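Phenylalanine hydroxylase (Colwellia psychrerythraea, PDB 2V27) probably uses iron, tetrahydrobiopterin and molecular oxygen to hydroxylate L-phenylalanine to L-tyrosine, the first step of phenylalanine breakdown. Local coordinates at residues 75-80 / 98-103. Sequence-based numbering, arbitrary orientation.
Sequences TGWECY and KKFPVA. With SO4 (sulfate ion), chain F.
The indole of Trp77 lies with one face on Lys98. Lys98 CA sits 3.4 Å from the centroid of the six-membered ring, almost on its normal, a CH-pi contact. Lys98 CB and CG continue under CE2 and NE1. At the indole edge, near its plane, comes the backbone of Phe100, and Trp77 CZ3 is 3.9 Å from Phe100 CB. The Tyr80 ring meets a sulfate ion at its edge, and its OH donates to sulfate O1 (2.7 Å).

The Lys98 chain bends at CG-CD (chi3 60°). This swings NZ back to Thr75 O, the carbonyl near the end of helix 64-75, at 2.9 Å. Replacing Trp77 with an alanine would probably leave Lys98 CA and CB without their aromatic cover and open a gap beside Phe100 CB.

Strands 78-82 and 99-103 run parallel, joined through helix 88-96 in a beta-alpha-beta crossover. Phe100 N gives a nearly straight bond to Glu78 O (2.9 Å, 179° at the hydrogen). Phe100 O then accepts from Tyr80 N, and Tyr80 O from Val102 N. A water lies within hydrogen-bonding distance of both Gly76 O and Lys98 O.

Glu78 and Lys99 lie side by side, with Glu78 CD 3.7 Å from Lys99 CG. Their charged ends do not meet. Lys99 NZ instead binds sulfate O3 (2.8 Å) and forms a salt bridge with Glu97. Cys79 and Phe100 face helix 120-131, where the Phe100 ring meets that of the iron ligand His127.

The sheet thus separates two chemistries. Phe100 packs beside the iron site, while Lys99, Tyr80 and Arg93 grip an anion that probably came from the crystallisation liquor. The negative charge of the sulfate probably offsets part of the positive charge of Lys99 and Arg93.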
# COMPACT_ATOMS: atom_id res chain seq x y z
N THR B 75 -11.65 0.78 35.13
CA THR B 75 -12.38 1.87 34.45
C THR B 75 -13.86 1.56 34.16
O THR B 75 -14.55 2.40 33.53
CB THR B 75 -11.73 2.15 33.06
OG1 THR B 75 -11.80 0.90 32.33
CG2 THR B 75 -10.27 2.62 33.27
N GLY B 76 -14.36 0.40 34.59
CA GLY B 76 -15.75 0.07 34.34
C GLY B 76 -16.03 -0.57 33.00
O GLY B 76 -17.20 -0.84 32.64
N TRP B 77 -14.96 -0.82 32.24
CA TRP B 77 -15.09 -1.45 30.92
C TRP B 77 -15.19 -2.96 31.00
O TRP B 77 -14.89 -3.56 32.05
CB TRP B 77 -13.89 -1.06 30.03
CG TRP B 77 -14.18 0.29 29.39
CD1 TRP B 77 -14.13 1.58 29.98
CD2 TRP B 77 -14.57 0.51 28.01
NE1 TRP B 77 -14.51 2.54 29.04
CE2 TRP B 77 -14.76 1.91 27.84
CE3 TRP B 77 -14.83 -0.35 26.93
CZ2 TRP B 77 -15.16 2.47 26.60
CZ3 TRP B 77 -15.23 0.20 25.68
CH2 TRP B 77 -15.39 1.61 25.55
N GLU B 78 -15.60 -3.60 29.90
CA GLU B 78 -15.54 -5.07 29.77
C GLU B 78 -15.23 -5.40 28.30
O GLU B 78 -15.44 -4.53 27.39
CB GLU B 78 -16.87 -5.74 30.12
CG GLU B 78 -18.06 -5.24 29.26
CD GLU B 78 -19.40 -5.65 29.84
OE1 GLU B 78 -19.96 -6.62 29.31
OE2 GLU B 78 -19.88 -4.96 30.77
N CYS B 79 -14.75 -6.63 28.07
CA CYS B 79 -14.59 -7.16 26.73
C CYS B 79 -15.91 -7.78 26.35
O CYS B 79 -16.55 -8.44 27.20
CB CYS B 79 -13.56 -8.29 26.68
SG CYS B 79 -11.87 -7.75 27.07
N TYR B 80 -16.31 -7.62 25.11
CA TYR B 80 -17.62 -8.08 24.69
C TYR B 80 -17.42 -8.96 23.49
O TYR B 80 -16.98 -8.49 22.43
CB TYR B 80 -18.46 -6.85 24.35
CG TYR B 80 -19.89 -7.10 23.90
CD1 TYR B 80 -20.93 -6.95 24.83
CD2 TYR B 80 -20.19 -7.43 22.60
CE1 TYR B 80 -22.25 -7.13 24.44
CE2 TYR B 80 -21.51 -7.65 22.21
CZ TYR B 80 -22.52 -7.47 23.16
OH TYR B 80 -23.82 -7.68 22.79
N LYS B 98 -19.41 1.12 27.32
CA LYS B 98 -18.14 0.63 27.90
C LYS B 98 -18.00 -0.89 27.71
O LYS B 98 -17.45 -1.62 28.56
CB LYS B 98 -17.91 1.10 29.37
CG LYS B 98 -18.20 2.58 29.54
CD LYS B 98 -18.34 3.07 30.98
CE LYS B 98 -17.11 2.83 31.77
NZ LYS B 98 -17.21 3.43 33.20
N LYS B 99 -18.41 -1.33 26.52
CA LYS B 99 -18.24 -2.69 26.05
C LYS B 99 -17.35 -2.66 24.80
O LYS B 99 -17.71 -2.07 23.77
CB LYS B 99 -19.61 -3.28 25.73
CG LYS B 99 -20.48 -3.48 26.99
CD LYS B 99 -21.95 -3.60 26.60
CE LYS B 99 -22.80 -3.59 27.92
NZ LYS B 99 -24.28 -3.63 27.63
N PHE B 100 -16.16 -3.25 24.92
CA PHE B 100 -15.22 -3.26 23.79
C PHE B 100 -15.35 -4.56 22.99
O PHE B 100 -15.06 -5.62 23.51
CB PHE B 100 -13.79 -3.10 24.29
CG PHE B 100 -12.82 -2.66 23.20
CD1 PHE B 100 -12.89 -1.38 22.70
CD2 PHE B 100 -11.91 -3.55 22.65
CE1 PHE B 100 -12.03 -0.92 21.65
CE2 PHE B 100 -11.04 -3.12 21.58
CZ PHE B 100 -11.13 -1.81 21.09
N PRO B 101 -15.78 -4.47 21.73
CA PRO B 101 -16.05 -5.69 20.99
C PRO B 101 -14.75 -6.47 20.67
O PRO B 101 -13.76 -5.86 20.24
CB PRO B 101 -16.72 -5.19 19.70
CG PRO B 101 -17.14 -3.73 19.96
CD PRO B 101 -16.08 -3.25 20.95
N VAL B 102 -14.72 -7.77 20.94
CA VAL B 102 -13.53 -8.61 20.67
C VAL B 102 -13.99 -9.80 19.84
O VAL B 102 -14.86 -10.58 20.29
CB VAL B 102 -12.88 -9.12 22.00
CG1 VAL B 102 -11.67 -10.12 21.76
CG2 VAL B 102 -12.42 -7.92 22.98
N ALA B 103 -13.43 -9.95 18.63
CA ALA B 103 -13.80 -11.07 17.78
C ALA B 103 -13.19 -12.35 18.38
O ALA B 103 -12.05 -12.36 18.82
CB ALA B 103 -13.27 -10.85 16.37
S SO4 F . -25.98 -6.28 25.59
O1 SO4 F . -25.55 -6.11 24.17
O2 SO4 F . -26.58 -7.62 25.66
O3 SO4 F . -24.87 -6.15 26.54
O4 SO4 F . -26.99 -5.20 25.87
O HOH W 1 -18.97 -2.12 31.00